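Local coordinates for ABC-type transport system, sugar-family extracellular solute-binding protein (Peptoclostridium difficile 630, PDB 6HNI) that binds tyrosine as the extracellular, lipid-anchored solute-binding protein of a probable ABC importer and also has adhesive properties, at residues K85-A90 with D105-I110; A112-V117 with T135-S140; V167-Q172 with P215-V220. The protein carries 1 engineered substitution. One frame throughout, in Å; residues are numbered along the deposited sequence.

Contact 1: residues K85-A90 with D105-I110; sequences KDLIFA and DIPILI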
ATOM      1  N   LYS A  85      -9.472 -23.787   2.637  1.00 15.61           N
ATOM      2  CA  LYS A  85      -8.889 -23.049   3.730  1.00 14.49           C
ATOM      3  C   LYS A  85     -10.004 -22.541   4.654  1.00 14.64           C
ATOM      4  O   LYS A  85     -11.123 -22.253   4.227  1.00 15.36           O
ATOM      5  CB  LYS A  85      -8.129 -21.832   3.236  1.00 13.91           C
ATOM      6  CG  LYS A  85      -6.888 -22.124   2.405  1.00 14.76           C
ATOM      7  CD  LYS A  85      -5.866 -23.033   3.059  1.00 15.55           C
ATOM      8  CE  LYS A  85      -4.629 -23.122   2.207  1.00 16.94           C
ATOM      9  NZ  LYS A  85      -3.673 -24.111   2.711  1.00 17.61           N
ATOM     10  N   ASP A  86      -9.679 -22.433   5.932  1.00 14.66           N
ATOM     11  CA  ASP A  86     -10.609 -21.833   6.881  1.00 14.63           C
ATOM     12  C   ASP A  86     -10.687 -20.308   6.831  1.00 14.21           C
ATOM     13  O   ASP A  86     -11.696 -19.711   7.169  1.00 16.00           O
ATOM     14  CB  ASP A  86     -10.213 -22.296   8.293  1.00 16.42           C
ATOM     15  CG  ASP A  86     -10.334 -23.808   8.481  1.00 20.04           C
ATOM     16  OD1 ASP A  86     -11.491 -24.228   8.468  1.00 23.66           O
ATOM     17  OD2 ASP A  86      -9.271 -24.508   8.552  1.00 21.19           O
ATOM     18  N   LEU A  87      -9.598 -19.701   6.347  1.00 12.48           N
ATOM     19  CA  LEU A  87      -9.468 -18.245   6.287  0.60 12.44           C
ATOM     20  C   LEU A  87      -8.411 -17.947   5.231  1.00 11.46           C
ATOM     21  O   LEU A  87      -7.392 -18.597   5.155  1.00 13.05           O
ATOM     22  CB  LEU A  87      -8.996 -17.702   7.644  0.60 14.22           C
ATOM     23  CG  LEU A  87      -8.569 -16.225   7.703  0.60 14.58           C
ATOM     24  CD1 LEU A  87      -9.767 -15.366   7.508  0.60 18.73           C
ATOM     25  CD2 LEU A  87      -7.931 -15.918   9.061  0.60 15.84           C
ATOM     26  N   ILE A  88      -8.694 -16.884   4.463  1.00 10.72           N
ATOM     27  CA  ILE A  88      -7.700 -16.310   3.515  1.00 11.67           C
ATOM     28  C   ILE A  88      -7.340 -14.892   3.929  1.00 11.98           C
ATOM     29  O   ILE A  88      -8.233 -14.116   4.220  1.00 13.54           O
ATOM     30  CB  ILE A  88      -8.290 -16.311   2.111  1.00 10.61           C
ATOM     31  CG1 ILE A  88      -8.474 -17.731   1.606  1.00 12.51           C
ATOM     32  CG2 ILE A  88      -7.340 -15.545   1.134  1.00 10.92           C
ATOM     33  CD1 ILE A  88      -9.343 -17.848   0.370  1.00 15.40           C
ATOM     34  N   PHE A  89      -6.060 -14.652   4.084  1.00 11.54           N
ATOM     35  CA  PHE A  89      -5.555 -13.307   4.362  1.00 10.23           C
ATOM     36  C   PHE A  89      -4.910 -12.808   3.039  1.00  9.90           C
ATOM     37  O   PHE A  89      -3.965 -13.396   2.548  1.00 10.70           O
ATOM     38  CB  PHE A  89      -4.507 -13.391   5.470  1.00 11.53           C
ATOM     39  CG  PHE A  89      -3.774 -12.104   5.790  1.00 11.96           C
ATOM     40  CD1 PHE A  89      -4.425 -10.870   5.838  1.00 12.25           C
ATOM     41  CD2 PHE A  89      -2.438 -12.152   6.089  1.00 12.55           C
ATOM     42  CE1 PHE A  89      -3.677  -9.698   6.111  1.00 13.39           C
ATOM     43  CE2 PHE A  89      -1.714 -11.007   6.387  1.00 13.10           C
ATOM     44  CZ  PHE A  89      -2.374  -9.794   6.417  1.00 13.26           C
ATOM     45  N   ALA A  90      -5.510 -11.719   2.556  1.00  9.87           N
ATOM     46  CA  ALA A  90      -5.087 -11.149   1.213  1.00  9.86           C
ATOM     47  C   ALA A  90      -4.456  -9.773   1.431  1.00 10.40           C
ATOM     48  O   ALA A  90      -5.048  -8.864   2.030  1.00 12.33           O
ATOM     49  CB  ALA A  90      -6.296 -11.077   0.270  1.00 12.05           C
ATOM     50  N   ASP A 105     -17.450 -17.881  -0.148  1.00 16.01           N
ATOM     51  CA  ASP A 105     -17.806 -18.647   1.094  1.00 18.13           C
ATOM     52  C   ASP A 105     -16.752 -18.615   2.198  1.00 16.41           C
ATOM     53  O   ASP A 105     -17.094 -18.519   3.374  1.00 22.95           O
ATOM     54  CB  ASP A 105     -18.123 -20.101   0.762  1.00 22.65           C
ATOM     55  CG  ASP A 105     -19.229 -20.222  -0.270  1.00 28.25           C
ATOM     56  OD1 ASP A 105     -20.256 -19.501  -0.143  1.00 42.90           O
ATOM     57  OD2 ASP A 105     -19.082 -21.007  -1.231  1.00 45.31           O
ATOM     58  N   ILE A 106     -15.486 -18.759   1.846  1.00 15.41           N
ATOM     59  CA  ILE A 106     -14.404 -18.732   2.813  1.00 14.21           C
ATOM     60  C   ILE A 106     -14.210 -17.283   3.256  1.00 12.83           C
ATOM     61  O   ILE A 106     -14.100 -16.368   2.409  1.00 13.70           O
ATOM     62  CB  ILE A 106     -13.107 -19.289   2.205  1.00 15.29           C
ATOM     63  CG1 ILE A 106     -13.276 -20.734   1.724  1.00 15.08           C
ATOM     64  CG2 ILE A 106     -11.877 -19.115   3.120  1.00 13.81           C
ATOM     65  CD1 ILE A 106     -12.081 -21.284   0.989  1.00 14.60           C
ATOM     66  N   PRO A 107     -14.063 -16.973   4.540  1.00 12.55           N
ATOM     67  CA  PRO A 107     -13.818 -15.612   4.956  1.00 11.67           C
ATOM     68  C   PRO A 107     -12.470 -15.125   4.447  1.00 11.86           C
ATOM     69  O   PRO A 107     -11.469 -15.838   4.524  1.00 13.17           O
ATOM     70  CB  PRO A 107     -13.854 -15.659   6.497  1.00 13.90           C
ATOM     71  CG  PRO A 107     -13.666 -17.064   6.788  1.00 14.94           C
ATOM     72  CD  PRO A 107     -14.231 -17.887   5.737  1.00 13.58           C
ATOM     73  N   ILE A 108     -12.489 -13.876   3.950  1.00 11.34           N
ATOM     74  CA  ILE A 108     -11.301 -13.220   3.457  1.00 10.47           C
ATOM     75  C   ILE A 108     -11.048 -11.996   4.313  1.00 11.55           C
ATOM     76  O   ILE A 108     -11.938 -11.152   4.445  1.00 13.52           O
ATOM     77  CB  ILE A 108     -11.478 -12.821   1.993  1.00 10.36           C
ATOM     78  CG1 ILE A 108     -11.722 -14.045   1.093  1.00 10.92           C
ATOM     79  CG2 ILE A 108     -10.264 -12.001   1.562  1.00 10.49           C
ATOM     80  CD1 ILE A 108     -12.302 -13.628  -0.282  1.00 11.81           C
ATOM     81  N   LEU A 109      -9.863 -11.907   4.886  1.00 11.32           N
ATOM     82  CA  LEU A 109      -9.440 -10.704   5.589  1.00 11.49           C
ATOM     83  C   LEU A 109      -8.407 -10.042   4.687  1.00 10.95           C
ATOM     84  O   LEU A 109      -7.441 -10.650   4.309  1.00 13.63           O
ATOM     85  CB  LEU A 109      -8.835 -11.012   6.960  1.00 12.12           C
ATOM     86  CG  LEU A 109      -9.911 -11.334   8.033  1.00 14.10           C
ATOM     87  CD1 LEU A 109      -9.140 -11.679   9.244  1.00 18.25           C
ATOM     88  CD2 LEU A 109     -10.808 -10.159   8.331  1.00 16.72           C
ATOM     89  N   ILE A 110      -8.640  -8.762   4.456  1.00 10.36           N
ATOM     90  CA  ILE A 110      -7.742  -7.959   3.580  1.00 10.01           C
ATOM     91  C   ILE A 110      -6.911  -7.041   4.427  1.00 11.29           C
ATOM     92  O   ILE A 110      -7.261  -6.637   5.546  1.00 12.56           O
ATOM     93  CB  ILE A 110      -8.592  -7.145   2.554  1.00  9.90           C
ATOM     94  CG1 ILE A 110      -9.364  -6.037   3.188  1.00 11.23           C
ATOM     95  CG2 ILE A 110      -9.444  -8.092   1.757  1.00 10.80           C
ATOM     96  CD1 ILE A 110     -10.280  -5.199   2.298  1.00 11.81           C
TER
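Ile88 faces Ile108 in a pair of neighbouring parallel strands, whose short axes run 4.7 Å apart at 20°. Ile88 N donates to Pro107 O at 3.0 Å, Leu109 N donates to Ile88 O at 2.8 Å, and Ala90 N donates to Leu109 O, also at 2.8 Å. Ile88 therefore has both N and O satisfied by the other strand, and Leu109 likewise. Ile88 O also receives a CA-H...O contact from Ile108 CA at 3.3 Å. The backbones of Leu87 and Phe89 bond instead to strand 24-30, at Gly27 and Thr29.

Ile106, just before its strand begins, packs against Ile88. Its CG2 sits 3.9 Å from Ile88 CD1, and the two side chains meet at about a right angle. On the other face, with CG anti to the backbone N (chi1 170°), Leu87 turns CD1 back to Leu109 CG at 4.1 Å. Lys85 NZ forms a salt bridge with Asp62, and Asp86 OD2 accepts from Lys25 N.

The pair belongs to a right-handed beta-alpha-beta crossover. Its connecting helix 93-102 packs on the face of Ile88, Ala90, Ile108 and Ile110. Helix 258-273 covers Leu87, Phe89 and Leu109 on the opposite face.

Contact 2: residues A112-V117 with T135-S140; sequences AVSDPV and TSDFVS. With TYR (tyrosine), chain B.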
ATOM      1  N   ALA A 112      -3.912  -3.561   3.376  1.00 10.26           N
ATOM      2  CA  ALA A 112      -3.188  -2.769   2.288  1.00 10.64           C
ATOM      3  C   ALA A 112      -4.084  -2.638   1.096  1.00 10.92           C
ATOM      4  O   ALA A 112      -3.546  -2.657  -0.034  1.00 12.77           O
ATOM      5  CB  ALA A 112      -1.894  -3.428   1.957  1.00 12.16           C
ATOM      6  N   VAL A 113      -5.362  -2.429   1.297  1.00 10.27           N
ATOM      7  CA  VAL A 113      -6.341  -2.151   0.249  1.00 10.45           C
ATOM      8  C   VAL A 113      -6.806  -0.737   0.439  1.00 10.72           C
ATOM      9  O   VAL A 113      -7.380  -0.357   1.431  1.00 12.24           O
ATOM     10  CB  VAL A 113      -7.527  -3.119   0.293  1.00 11.23           C
ATOM     11  CG1 VAL A 113      -8.663  -2.710  -0.638  1.00 11.39           C
ATOM     12  CG2 VAL A 113      -7.052  -4.510   0.008  1.00 10.44           C
ATOM     13  N   SER A 114      -6.566   0.129  -0.595  1.00 10.97           N
ATOM     14  CA  SER A 114      -6.829   1.531  -0.426  1.00 10.75           C
ATOM     15  C   SER A 114      -8.288   1.868  -0.305  1.00 12.33           C
ATOM     16  O   SER A 114      -8.663   2.733   0.485  1.00 14.87           O
ATOM     17  CB  SER A 114      -6.248   2.353  -1.621  1.00 11.74           C
ATOM     18  OG  SER A 114      -4.874   2.191  -1.751  1.00 13.62           O
ATOM     19  N   ASP A 115      -9.101   1.231  -1.135  1.00 12.76           N
ATOM     20  CA  ASP A 115     -10.534   1.556  -1.306  1.00 13.10           C
ATOM     21  C   ASP A 115     -11.277   0.257  -1.560  1.00 12.67           C
ATOM     22  O   ASP A 115     -11.484  -0.200  -2.664  1.00 13.48           O
ATOM     23  CB  ASP A 115     -10.760   2.567  -2.431  1.00 15.67           C
ATOM     24  CG  ASP A 115     -12.161   3.237  -2.369  1.00 18.59           C
ATOM     25  OD1 ASP A 115     -13.185   2.545  -2.073  1.00 19.10           O
ATOM     26  OD2 ASP A 115     -12.224   4.449  -2.696  1.00 22.80           O
ATOM     27  N   PRO A 116     -11.687  -0.419  -0.437  1.00 11.99           N
ATOM     28  CA  PRO A 116     -12.368  -1.664  -0.585  1.00 11.85           C
ATOM     29  C   PRO A 116     -13.683  -1.629  -1.320  1.00 12.69           C
ATOM     30  O   PRO A 116     -14.025  -2.570  -2.018  1.00 14.07           O
ATOM     31  CB  PRO A 116     -12.588  -2.099   0.891  1.00 13.03           C
ATOM     32  CG  PRO A 116     -11.503  -1.436   1.630  1.00 13.52           C
ATOM     33  CD  PRO A 116     -11.275  -0.140   0.946  1.00 12.43           C
ATOM     34  N   VAL A 117     -14.416  -0.539  -1.189  1.00 13.05           N
ATOM     35  CA  VAL A 117     -15.677  -0.377  -1.919  1.00 13.84           C
ATOM     36  C   VAL A 117     -15.436  -0.231  -3.439  1.00 14.20           C
ATOM     37  O   VAL A 117     -16.033  -0.893  -4.253  1.00 15.59           O
ATOM     38  CB  VAL A 117     -16.478   0.819  -1.376  1.00 16.06           C
ATOM     39  CG1 VAL A 117     -17.689   1.098  -2.248  1.00 21.45           C
ATOM     40  CG2 VAL A 117     -16.904   0.561   0.064  1.00 16.45           C
ATOM     41  N   THR A 135      -8.646  -4.552   6.937  1.00 10.88           N
ATOM     42  CA  THR A 135      -8.128  -3.208   7.075  1.00 11.29           C
ATOM     43  C   THR A 135      -7.876  -2.577   5.669  1.00 11.31           C
ATOM     44  O   THR A 135      -7.605  -3.284   4.711  1.00 12.69           O
ATOM     45  CB  THR A 135      -6.807  -3.146   7.849  1.00 12.91           C
ATOM     46  OG1 THR A 135      -5.884  -4.090   7.324  1.00 13.55           O
ATOM     47  CG2 THR A 135      -7.030  -3.495   9.346  1.00 11.97           C
ATOM     48  N   SER A 136      -8.006  -1.268   5.700  1.00 11.04           N
ATOM     49  CA  SER A 136      -7.709  -0.418   4.522  1.00 11.11           C
ATOM     50  C   SER A 136      -6.545   0.448   4.889  1.00 11.88           C
ATOM     51  O   SER A 136      -6.445   1.024   5.967  1.00 12.84           O
ATOM     52  CB  SER A 136      -8.944   0.379   4.197  1.00 12.27           C
ATOM     53  OG  SER A 136      -8.547   1.477   3.289  1.00 13.67           O
ATOM     54  N   ASP A 137      -5.657   0.653   3.869  1.00 12.33           N
ATOM     55  CA  ASP A 137      -4.526   1.570   3.977  1.00 11.95           C
ATOM     56  C   ASP A 137      -4.856   2.924   3.381  1.00 10.84           C
ATOM     57  O   ASP A 137      -3.912   3.647   2.956  1.00 12.91           O
ATOM     58  CB  ASP A 137      -3.221   1.013   3.403  1.00 11.99           C
ATOM     59  CG  ASP A 137      -3.261   0.781   1.880  1.00 11.34           C
ATOM     60  OD1 ASP A 137      -4.363   0.756   1.324  1.00 12.63           O
ATOM     61  OD2 ASP A 137      -2.133   0.554   1.349  1.00 12.52           O
ATOM     62  N   PHE A 138      -6.110   3.315   3.347  1.00 10.93           N
ATOM     63  CA  PHE A 138      -6.472   4.681   2.973  1.00 11.71           C
ATOM     64  C   PHE A 138      -5.680   5.696   3.747  1.00 12.41           C
ATOM     65  O   PHE A 138      -5.525   5.629   4.975  1.00 14.07           O
ATOM     66  CB  PHE A 138      -7.962   4.965   3.196  1.00 13.61           C
ATOM     67  CG  PHE A 138      -8.296   6.394   2.921  1.00 13.35           C
ATOM     68  CD1 PHE A 138      -8.435   6.823   1.620  1.00 15.83           C
ATOM     69  CD2 PHE A 138      -8.347   7.317   3.932  1.00 17.23           C
ATOM     70  CE1 PHE A 138      -8.647   8.178   1.341  1.00 18.26           C
ATOM     71  CE2 PHE A 138      -8.556   8.661   3.681  1.00 20.56           C
ATOM     72  CZ  PHE A 138      -8.711   9.087   2.390  1.00 20.72           C
ATOM     73  N   VAL A 139      -5.145   6.702   3.022  1.00 12.20           N
ATOM     74  CA  VAL A 139      -4.521   7.867   3.593  1.00 13.27           C
ATOM     75  C   VAL A 139      -4.855   9.054   2.725  1.00 12.57           C
ATOM     76  O   VAL A 139      -4.912   8.894   1.505  1.00 15.17           O
ATOM     77  CB  VAL A 139      -2.982   7.688   3.730  1.00 14.06           C
ATOM     78  CG1 VAL A 139      -2.238   7.510   2.370  1.00 13.85           C
ATOM     79  CG2 VAL A 139      -2.376   8.780   4.610  1.00 13.88           C
ATOM     80  N   SER A 140      -5.101  10.206   3.323  1.00 14.24           N
ATOM     81  CA  SER A 140      -5.408  11.373   2.454  0.70 15.00           C
ATOM     82  C   SER A 140      -4.188  11.878   1.694  1.00 14.12           C
ATOM     83  O   SER A 140      -3.070  11.818   2.167  1.00 14.45           O
ATOM     84  CB  SER A 140      -6.045  12.521   3.220  0.70 18.08           C
ATOM     85  OG  SER A 140      -5.080  13.146   4.039  0.70 18.98           O
TER
HETATM   86  N   TYR B 401      -2.679   0.370  -1.416  1.00 10.93           N
HETATM   87  CA  TYR B 401      -2.206  -0.719  -2.291  1.00 10.93           C
HETATM   88  C   TYR B 401      -3.389  -1.567  -2.731  1.00 11.51           C
HETATM   89  O   TYR B 401      -3.163  -2.609  -3.335  1.00 11.91           O
HETATM   90  CB  TYR B 401      -1.018  -1.496  -1.689  1.00 10.40           C
HETATM   91  CG  TYR B 401       0.209  -0.658  -1.547  1.00  9.31           C
HETATM   92  CD1 TYR B 401       0.882  -0.193  -2.715  1.00 10.39           C
HETATM   93  CD2 TYR B 401       0.706  -0.237  -0.350  1.00 11.24           C
HETATM   94  CE1 TYR B 401       1.961   0.645  -2.601  1.00 11.71           C
HETATM   95  CE2 TYR B 401       1.791   0.602  -0.220  1.00 10.99           C
HETATM   96  CZ  TYR B 401       2.438   1.066  -1.389  1.00 11.01           C
HETATM   97  OH  TYR B 401       3.521   1.916  -1.281  1.00 12.96           O
HETATM   98  OXT TYR B 401      -4.522  -1.163  -2.572  1.00 11.69           O
HETATM   99  O   HOH W   1      -3.777   4.059   0.095  1.00 14.15           O
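The tyrosine pocket is built here from the C-terminal ends of two neighbouring parallel strands, 108-113 and 132-136, and the loops that follow, where residues 112-117 meet 135-140. Asp137 and Ser114 both accept from the ligand's amino group. Asp137 OD2 accepts from TYR N at 2.8 Å, and Ser114 OG accepts from TYR N at 2.9 Å. A second bond from TYR N to Asp137 OD1 is weak. Asp137 CG sits between its backbone N and carbonyl carbon (chi1 65°), which carries the carboxylate beside Ala112 to the ligand. Tyr258 OH also bonds Asp137 OD2 and would help to fix its rotation. One oxygen of the ligand carboxylate is met by a backbone N-H: Ser114 N donates to TYR OXT at 3.1 Å.

This is the classic place for a ligand in a periplasmic-binding-protein fold. Next to the pocket, Ser136 OG ties the two segments together. Ser136 OG donates to Val113 O at 2.9 Å, lying in the carbonyl plane. The same oxygen accepts from Asp137 N, a bent bond of 142° whose donor stands well above that plane. Ser136 OG in turn accepts from Phe138 N at 3.1 Å, forming an ST turn. Pro116 packs its CG and CD against Ser136 CB. One water bridges Ser114 OG and Asp137 O, donating to the carbonyl at 2.9 Å.

Contact 3: residues V167-Q172 with P215-V220; sequences VNSKVQ and PTDNLV. With TYR (tyrosine), chain B.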
ATOM      1  N   VAL A 167      -7.180  -0.160  -9.405  1.00 14.69           N
ATOM      2  CA  VAL A 167      -8.248   0.740  -8.991  1.00 15.00           C
ATOM      3  C   VAL A 167      -7.835   1.576  -7.787  1.00 12.67           C
ATOM      4  O   VAL A 167      -8.216   2.732  -7.668  1.00 14.10           O
ATOM      5  CB  VAL A 167      -9.553  -0.015  -8.796  1.00 15.22           C
ATOM      6  CG1 VAL A 167      -9.484  -1.031  -7.626  1.00 16.45           C
ATOM      7  CG2 VAL A 167     -10.709   0.963  -8.571  1.00 19.30           C
ATOM      8  N   ASN A 168      -7.034   0.988  -6.902  1.00 13.17           N
ATOM      9  CA  ASN A 168      -6.460   1.731  -5.788  1.00 13.89           C
ATOM     10  C   ASN A 168      -5.723   2.996  -6.199  1.00 13.41           C
ATOM     11  O   ASN A 168      -5.856   4.041  -5.559  1.00 14.95           O
ATOM     12  CB  ASN A 168      -5.555   0.856  -4.905  1.00 14.74           C
ATOM     13  CG  ASN A 168      -4.554   0.023  -5.718  1.00 13.77           C
ATOM     14  OD1 ASN A 168      -4.997  -0.918  -6.387  1.00 15.10           O
ATOM     15  ND2 ASN A 168      -3.263   0.310  -5.632  1.00 16.36           N
ATOM     16  N   SER A 169      -4.987   2.897  -7.300  1.00 13.47           N
ATOM     17  CA  SER A 169      -4.241   4.044  -7.818  1.00 12.62           C
ATOM     18  C   SER A 169      -5.131   5.056  -8.490  1.00 12.35           C
ATOM     19  O   SER A 169      -4.940   6.268  -8.276  1.00 14.70           O
ATOM     20  CB  SER A 169      -3.127   3.567  -8.726  1.00 16.56           C
ATOM     21  OG  SER A 169      -2.250   2.759  -7.982  1.00 19.27           O
ATOM     22  N   LYS A 170      -6.119   4.588  -9.239  1.00 13.19           N
ATOM     23  CA  LYS A 170      -7.048   5.495  -9.904  1.00 15.66           C
ATOM     24  C   LYS A 170      -7.755   6.405  -8.896  1.00 14.26           C
ATOM     25  O   LYS A 170      -7.891   7.600  -9.098  1.00 15.83           O
ATOM     26  CB  LYS A 170      -8.076   4.712 -10.732  1.00 19.91           C
ATOM     27  CG  LYS A 170      -9.139   5.536 -11.423  1.00 28.08           C
ATOM     28  CD  LYS A 170     -10.390   4.733 -11.782  1.00 36.50           C
ATOM     29  CE  LYS A 170     -11.438   5.587 -12.500  1.00 45.00           C
ATOM     30  NZ  LYS A 170     -11.970   6.701 -11.657  1.00 53.80           N
ATOM     31  N   VAL A 171      -8.225   5.821  -7.779  1.00 14.82           N
ATOM     32  CA  VAL A 171      -8.890   6.596  -6.767  1.00 14.52           C
ATOM     33  C   VAL A 171      -7.951   7.661  -6.186  1.00 13.77           C
ATOM     34  O   VAL A 171      -8.365   8.808  -5.979  1.00 14.49           O
ATOM     35  CB  VAL A 171      -9.441   5.656  -5.635  1.00 17.18           C
ATOM     36  CG1 VAL A 171      -9.936   6.467  -4.472  1.00 20.72           C
ATOM     37  CG2 VAL A 171     -10.540   4.763  -6.178  1.00 19.48           C
ATOM     38  N   GLN A 172      -6.687   7.312  -5.946  1.00 12.36           N
ATOM     39  CA  GLN A 172      -5.746   8.247  -5.388  1.00 11.48           C
ATOM     40  C   GLN A 172      -5.378   9.379  -6.399  1.00 12.30           C
ATOM     41  O   GLN A 172      -5.239  10.528  -5.973  1.00 12.76           O
ATOM     42  CB  GLN A 172      -4.487   7.511  -4.963  1.00 10.95           C
ATOM     43  CG  GLN A 172      -4.747   6.604  -3.719  1.00 11.04           C
ATOM     44  CD  GLN A 172      -3.541   5.766  -3.350  1.00 11.99           C
ATOM     45  OE1 GLN A 172      -2.548   6.259  -2.830  1.00 12.17           O
ATOM     46  NE2 GLN A 172      -3.632   4.465  -3.649  1.00 12.88           N
ATOM     47  N   PRO A 215       1.654   7.510  -5.188  1.00 11.14           N
ATOM     48  CA  PRO A 215       0.531   6.897  -4.451  1.00 12.11           C
ATOM     49  C   PRO A 215       0.908   5.477  -4.033  1.00 11.39           C
ATOM     50  O   PRO A 215       1.974   4.973  -4.308  1.00 12.07           O
ATOM     51  CB  PRO A 215      -0.612   6.875  -5.476  1.00 13.11           C
ATOM     52  CG  PRO A 215      -0.025   7.227  -6.769  1.00 16.62           C
ATOM     53  CD  PRO A 215       1.428   7.470  -6.656  1.00 14.04           C
ATOM     54  N   THR A 216      -0.019   4.865  -3.268  1.00 10.98           N
ATOM     55  CA  THR A 216       0.140   3.441  -2.933  1.00 11.20           C
ATOM     56  C   THR A 216      -0.255   2.521  -4.095  1.00 11.75           C
ATOM     57  O   THR A 216      -1.315   1.937  -4.154  1.00 13.20           O
ATOM     58  CB  THR A 216      -0.585   3.067  -1.601  1.00 11.55           C
ATOM     59  OG1 THR A 216      -1.963   3.210  -1.727  1.00 12.82           O
ATOM     60  CG2 THR A 216      -0.001   3.896  -0.470  1.00 12.20           C
ATOM     61  N   ASP A 217       0.622   2.598  -5.130  1.00 12.29           N
ATOM     62  CA  ASP A 217       0.573   1.858  -6.341  1.00  9.78           C
ATOM     63  C   ASP A 217       1.637   0.749  -6.299  1.00 10.94           C
ATOM     64  O   ASP A 217       2.804   1.000  -6.048  1.00 12.02           O
ATOM     65  CB  ASP A 217       0.950   2.845  -7.493  1.00 10.85           C
ATOM     66  CG  ASP A 217       0.871   2.192  -8.850  1.00 12.51           C
ATOM     67  OD1 ASP A 217       1.831   1.520  -9.299  1.00 15.14           O
ATOM     68  OD2 ASP A 217      -0.186   2.367  -9.482  1.00 17.27           O
ATOM     69  N   ASN A 218       1.169  -0.515  -6.437  1.00 11.47           N
ATOM     70  CA  ASN A 218       2.039  -1.640  -6.306  1.00 11.72           C
ATOM     71  C   ASN A 218       3.144  -1.722  -7.347  1.00 11.92           C
ATOM     72  O   ASN A 218       4.239  -2.083  -7.047  1.00 14.01           O
ATOM     73  CB  ASN A 218       1.235  -2.950  -6.283  1.00 11.67           C
ATOM     74  CG  ASN A 218       0.352  -3.083  -5.043  1.00 11.04           C
ATOM     75  OD1 ASN A 218       0.871  -3.317  -3.924  1.00 13.00           O
ATOM     76  ND2 ASN A 218      -0.934  -2.920  -5.225  1.00 11.43           N
ATOM     77  N   LEU A 219       2.787  -1.328  -8.576  1.00 11.77           N
ATOM     78  CA  LEU A 219       3.771  -1.347  -9.683  1.00 11.79           C
ATOM     79  C   LEU A 219       4.904  -0.342  -9.435  1.00 13.02           C
ATOM     80  O   LEU A 219       6.080  -0.700  -9.481  1.00 14.57           O
ATOM     81  CB  LEU A 219       3.034  -1.120 -10.989  1.00 12.67           C
ATOM     82  CG  LEU A 219       3.937  -1.283 -12.212  1.00 14.41           C
ATOM     83  CD1 LEU A 219       4.405  -2.710 -12.368  1.00 18.15           C
ATOM     84  CD2 LEU A 219       3.176  -0.819 -13.447  1.00 15.96           C
ATOM     85  N   VAL A 220       4.539   0.890  -9.099  1.00 13.08           N
ATOM     86  CA  VAL A 220       5.562   1.927  -8.859  1.00 13.52           C
ATOM     87  C   VAL A 220       6.356   1.667  -7.572  1.00 13.79           C
ATOM     88  O   VAL A 220       7.575   1.797  -7.542  1.00 15.46           O
ATOM     89  CB  VAL A 220       4.951   3.324  -8.916  1.00 15.72           C
ATOM     90  CG1 VAL A 220       6.012   4.378  -8.660  1.00 17.01           C
ATOM     91  CG2 VAL A 220       4.363   3.577 -10.311  1.00 17.01           C
TER
HETATM   92  N   TYR B 401      -2.679   0.370  -1.416  1.00 10.93           N
HETATM   93  CA  TYR B 401      -2.206  -0.719  -2.291  1.00 10.93           C
HETATM   94  C   TYR B 401      -3.389  -1.567  -2.731  1.00 11.51           C
HETATM   95  O   TYR B 401      -3.163  -2.609  -3.335  1.00 11.91           O
HETATM   96  CB  TYR B 401      -1.018  -1.496  -1.689  1.00 10.40           C
HETATM   97  CG  TYR B 401       0.209  -0.658  -1.547  1.00  9.31           C
HETATM   98  CD1 TYR B 401       0.882  -0.193  -2.715  1.00 10.39           C
HETATM   99  CD2 TYR B 401       0.706  -0.237  -0.350  1.00 11.24           C
HETATM  100  CE1 TYR B 401       1.961   0.645  -2.601  1.00 11.71           C
HETATM  101  CE2 TYR B 401       1.791   0.602  -0.220  1.00 10.99           C
HETATM  102  CZ  TYR B 401       2.438   1.066  -1.389  1.00 11.01           C
HETATM  103  OH  TYR B 401       3.521   1.916  -1.281  1.00 12.96           O
HETATM  104  OXT TYR B 401      -4.522  -1.163  -2.572  1.00 11.69           O
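Gln172 and Thr216 carry several of the hydrogen bonds between the start of helix 167-183 and the loop that follows strand 211-214. Their side chains cross at about a right angle. The Gln172 amide reaches the loop at two points: OE1 accepts from Thr216 N at 2.9 Å, and NE2 donates to Thr216 OG1 at 2.8 Å. NE2 also donates to Asn168 O, within its own helix. Asn168 ND2 adds a bond to Thr216 O at 2.9 Å; the donor is in the carbonyl plane of Thr216 and the acceptor in the amide plane of Asn168.

A hydroxyl-carboxylate bond lies nearby. Ser169 OG donates to Asp217 OD2 at 2.6 Å, on the anti side, 25° out of the carboxylate plane. With CG anti to the backbone N (chi1 -177°), the Asp217 carboxylate lies between Ser169 OG and Val220 N. Asp217 is the N-cap of helix 218-221: its OD1 accepts from Val220 N at 2.8 Å. Asn163 N also bonds OD2.

Packing without bonds is slight: Pro215 CB lies against the Gln172 amide oxygen OE1.

Two side chains bond the bound tyrosine. Thr216 OG1 accepts from TYR N at 2.9 Å, and Asn218 ND2 donates to TYR O, also at 2.9 Å, with an angle of 158°. His34 bonds Asn218 OD1. Asn168 CB and CG pack beside TYR OXT.

Gln172 is thus a second-shell residue. Its NE2 and TYR N both donate to Thr216 OG1, while OE1 holds Thr216 N, so Gln172 probably fixes the hydroxyl that receives the ligand's amino group.

Overall arrangement
The contacts follow one another along the chain. Contacts 1 and 2 share strand 108-113 and lie in the same five-stranded parallel sheet, with centres about 18 Å apart. Contact 1 covers the first part of that strand and touches contact 2 where Ile110 meets Thr135 and Pro116; contact 2 lies at the strand's end, at the ligand. Contact 3 belongs to the other lobe, with its four-stranded parallel sheet. Its centre is about 10 Å from that of contact 2 and about 23 Å from that of contact 1. Contacts 2 and 3 touch around Ser114 and both bind the tyrosine. They therefore close on the ligand from opposite lobes, as expected for the closed form.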